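Local coordinates for protein agmatinase (Deinococcus radiodurans, PDB 1WOG) that probably hydrolyses agmatine to putrescine and urea, as a two-manganese enzyme of the arginase family, at residues 227-232 / 272-277. Residues are numbered along the deposited sequence; the frame is centred on the assembly and turned at random.
With MN (manganese (II) ion), chain H; MN (manganese (II) ion), chain G; 16D (hexane-1,6-diamine), chain I.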
ATOM      1  N   SER A 227     -17.998  25.777   1.084  1.00  9.34           N
ATOM      2  CA  SER A 227     -17.552  24.757   0.146  1.00  9.31           C
ATOM      3  C   SER A 227     -16.096  24.472   0.483  1.00  8.11           C
ATOM      4  O   SER A 227     -15.212  25.289   0.214  1.00 10.03           O
ATOM      5  CB  SER A 227     -17.667  25.227  -1.305  1.00  9.51           C
ATOM      6  OG  SER A 227     -17.355  24.149  -2.168  1.00 10.15           O
ATOM      7  N   VAL A 228     -15.850  23.313   1.086  1.00  8.00           N
ATOM      8  CA  VAL A 228     -14.498  22.936   1.473  1.00  8.52           C
ATOM      9  C   VAL A 228     -13.895  21.871   0.564  1.00  6.27           C
ATOM     10  O   VAL A 228     -14.324  20.714   0.565  1.00  7.98           O
ATOM     11  CB  VAL A 228     -14.464  22.417   2.935  1.00  8.68           C
ATOM     12  CG1 VAL A 228     -13.023  22.099   3.356  1.00  8.16           C
ATOM     13  CG2 VAL A 228     -15.074  23.460   3.865  1.00  9.65           C
ATOM     14  N   ASP A 229     -12.912  22.286  -0.228  1.00  7.00           N
ATOM     15  CA  ASP A 229     -12.183  21.382  -1.115  1.00  7.09           C
ATOM     16  C   ASP A 229     -10.969  21.013  -0.267  1.00  6.12           C
ATOM     17  O   ASP A 229     -10.178  21.888   0.091  1.00  8.76           O
ATOM     18  CB  ASP A 229     -11.730  22.129  -2.376  1.00  7.71           C
ATOM     19  CG  ASP A 229     -10.931  21.249  -3.322  1.00  8.01           C
ATOM     20  OD1 ASP A 229     -10.242  20.325  -2.847  1.00  9.04           O
ATOM     21  OD2 ASP A 229     -10.976  21.501  -4.542  1.00  8.67           O
ATOM     22  N   VAL A 230     -10.813  19.736   0.062  1.00  7.24           N
ATOM     23  CA  VAL A 230      -9.697  19.329   0.909  1.00  6.74           C
ATOM     24  C   VAL A 230      -8.314  19.706   0.383  1.00  8.10           C
ATOM     25  O   VAL A 230      -7.365  19.810   1.176  1.00  5.86           O
ATOM     26  CB  VAL A 230      -9.721  17.795   1.203  1.00  7.14           C
ATOM     27  CG1 VAL A 230     -11.098  17.379   1.688  1.00  8.86           C
ATOM     28  CG2 VAL A 230      -9.341  17.007  -0.038  1.00  9.16           C
ATOM     29  N   ASP A 231      -8.171  19.917  -0.930  1.00  8.50           N
ATOM     30  CA  ASP A 231      -6.844  20.273  -1.424  1.00  9.41           C
ATOM     31  C   ASP A 231      -6.447  21.703  -1.064  1.00 10.01           C
ATOM     32  O   ASP A 231      -5.343  22.157  -1.385  1.00  8.65           O
ATOM     33  CB  ASP A 231      -6.670  19.992  -2.940  1.00  8.43           C
ATOM     34  CG  ASP A 231      -7.550  20.854  -3.836  1.00 10.15           C
ATOM     35  OD1 ASP A 231      -7.824  22.023  -3.509  1.00  7.53           O
ATOM     36  OD2 ASP A 231      -7.937  20.343  -4.909  1.00 11.85           O
ATOM     37  N   GLY A 232      -7.341  22.403  -0.371  1.00  8.93           N
ATOM     38  CA  GLY A 232      -7.021  23.744   0.083  1.00  8.55           C
ATOM     39  C   GLY A 232      -6.020  23.563   1.219  1.00  7.73           C
ATOM     40  O   GLY A 232      -5.179  24.423   1.485  1.00  8.16           O
ATOM     41  N   LEU A 272     -18.150  19.097   1.488  1.00  9.21           N
ATOM     42  CA  LEU A 272     -16.778  18.651   1.707  1.00  9.02           C
ATOM     43  C   LEU A 272     -16.484  17.816   0.474  1.00  8.95           C
ATOM     44  O   LEU A 272     -17.043  16.724   0.310  1.00  9.91           O
ATOM     45  CB  LEU A 272     -16.726  17.783   2.967  1.00  9.32           C
ATOM     46  CG  LEU A 272     -15.380  17.422   3.603  1.00  9.57           C
ATOM     47  CD1 LEU A 272     -14.527  16.586   2.661  1.00 10.50           C
ATOM     48  CD2 LEU A 272     -14.680  18.710   3.976  1.00 11.83           C
ATOM     49  N   VAL A 273     -15.614  18.332  -0.387  1.00  8.45           N
ATOM     50  CA  VAL A 273     -15.295  17.663  -1.645  1.00  8.40           C
ATOM     51  C   VAL A 273     -13.818  17.367  -1.894  1.00  7.05           C
ATOM     52  O   VAL A 273     -12.938  17.836  -1.174  1.00  6.47           O
ATOM     53  CB  VAL A 273     -15.805  18.504  -2.839  1.00  8.53           C
ATOM     54  CG1 VAL A 273     -17.308  18.744  -2.711  1.00  5.93           C
ATOM     55  CG2 VAL A 273     -15.065  19.835  -2.887  1.00  7.98           C
ATOM     56  N   GLU A 274     -13.585  16.577  -2.940  1.00  7.21           N
ATOM     57  CA  GLU A 274     -12.262  16.166  -3.415  1.00  8.01           C
ATOM     58  C   GLU A 274     -11.432  15.249  -2.512  1.00  7.56           C
ATOM     59  O   GLU A 274     -10.241  15.049  -2.747  1.00  7.58           O
ATOM     60  CB  GLU A 274     -11.432  17.398  -3.813  1.00  7.49           C
ATOM     61  CG  GLU A 274     -11.998  18.214  -4.997  1.00 11.65           C
ATOM     62  CD  GLU A 274     -11.989  17.476  -6.341  1.00 12.70           C
ATOM     63  OE1 GLU A 274     -11.421  16.368  -6.433  1.00 13.78           O
ATOM     64  OE2 GLU A 274     -12.548  18.019  -7.323  1.00 10.06           O
ATOM     65  N   LEU A 275     -12.047  14.673  -1.488  1.00  7.95           N
ATOM     66  CA  LEU A 275     -11.310  13.752  -0.631  1.00  8.68           C
ATOM     67  C   LEU A 275     -11.175  12.450  -1.438  1.00  7.84           C
ATOM     68  O   LEU A 275     -12.146  11.999  -2.047  1.00  8.96           O
ATOM     69  CB  LEU A 275     -12.109  13.476   0.650  1.00  9.20           C
ATOM     70  CG  LEU A 275     -11.444  12.987   1.942  1.00 16.80           C
ATOM     71  CD1 LEU A 275     -12.404  12.011   2.621  1.00 13.03           C
ATOM     72  CD2 LEU A 275     -10.110  12.326   1.689  1.00 14.97           C
ATOM     73  N   ALA A 276      -9.975  11.873  -1.460  1.00  8.49           N
ATOM     74  CA  ALA A 276      -9.707  10.620  -2.166  1.00  8.22           C
ATOM     75  C   ALA A 276      -9.023   9.693  -1.159  1.00  9.47           C
ATOM     76  O   ALA A 276      -7.803   9.689  -1.036  1.00  9.35           O
ATOM     77  CB  ALA A 276      -8.784  10.862  -3.374  1.00 10.34           C
ATOM     78  N   PRO A 277      -9.813   8.894  -0.426  1.00 10.58           N
ATOM     79  CA  PRO A 277      -9.313   7.956   0.592  1.00 11.83           C
ATOM     80  C   PRO A 277      -8.273   6.984   0.057  1.00 11.62           C
ATOM     81  O   PRO A 277      -7.331   6.610   0.753  1.00 10.19           O
ATOM     82  CB  PRO A 277     -10.575   7.216   1.040  1.00 12.72           C
ATOM     83  CG  PRO A 277     -11.686   8.154   0.700  1.00 14.93           C
ATOM     84  CD  PRO A 277     -11.263   8.733  -0.618  1.00  9.87           C
TER
HETATM   85 MN    MN H1602      -8.988  22.184  -5.521  1.00 16.72          MN
HETATM   86 MN    MN G1601     -12.093  22.746  -6.002  1.00 12.55          MN
HETATM   87  N1  16D I1401      -9.997  26.252 -11.456  1.00 19.54           N
HETATM   88  C1  16D I1401      -9.370  25.271 -12.405  1.00 24.03           C
HETATM   89  C2  16D I1401      -8.851  24.029 -11.646  1.00 23.99           C
HETATM   90  C3  16D I1401      -9.830  23.536 -10.627  1.00 26.44           C
HETATM   91  C4  16D I1401      -9.711  22.100 -10.305  1.00 26.83           C
HETATM   92  C5  16D I1401     -10.740  21.797  -9.319  1.00 25.71           C
HETATM   93  C6  16D I1401     -10.576  21.129  -8.191  1.00 25.99           C
HETATM   94  N2  16D I1401      -9.523  20.331  -8.088  1.00 25.52           N
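D229 and E274 meet at the carboxyl ends of two neighbouring parallel strands, where OD1 of D229 lies 3.3 Å from CB of E274. The other carboxylate oxygen of D229, OD2, bridges both manganese ions, 2.2 Å from manganese G and 2.3 Å from manganese H. D231 grips manganese H with both OD1 and OD2; D143, H145, H121 and D147 complete the pair of sites. With CG of D229 swung opposite the backbone N (chi1 178°), the carboxylate reaches the metals, while OD1 accepts the D231 N-H at 2.9 Å on its anti side, tilted 33° out of the carboxylate plane, an Asx turn that ties the two ligands together. The E274 chain, bent at chi2 (-66°), passes D229 obliquely and brings OE2 to 3.8 Å from C6 of the bound hexane-1,6-diamine; OE2 also accepts from H121 N and N159 ND2. With an alanine here, those two donors would probably be left without their acceptor and a gap would open beside the D229 carboxylate.

Behind this shell the strands are joined by two nearly straight bonds, V273 N to V228 O (2.9 Å) and V230 N to V273 O (3.1 Å). V228 and L272 share the face away from the metals, CG1 against CD2, packed against M289 of helix 284-302; V230, from the turn beyond the strand, sets CG1 against CD1 of L272. The end of strand 223-229 and the 3-10 turn after it thus place the two DxD aspartates, whose clustered charges the manganese ions probably offset. Carboxylates of D231 and E274 near N2 are consistent with a pocket for a substrate's cationic end.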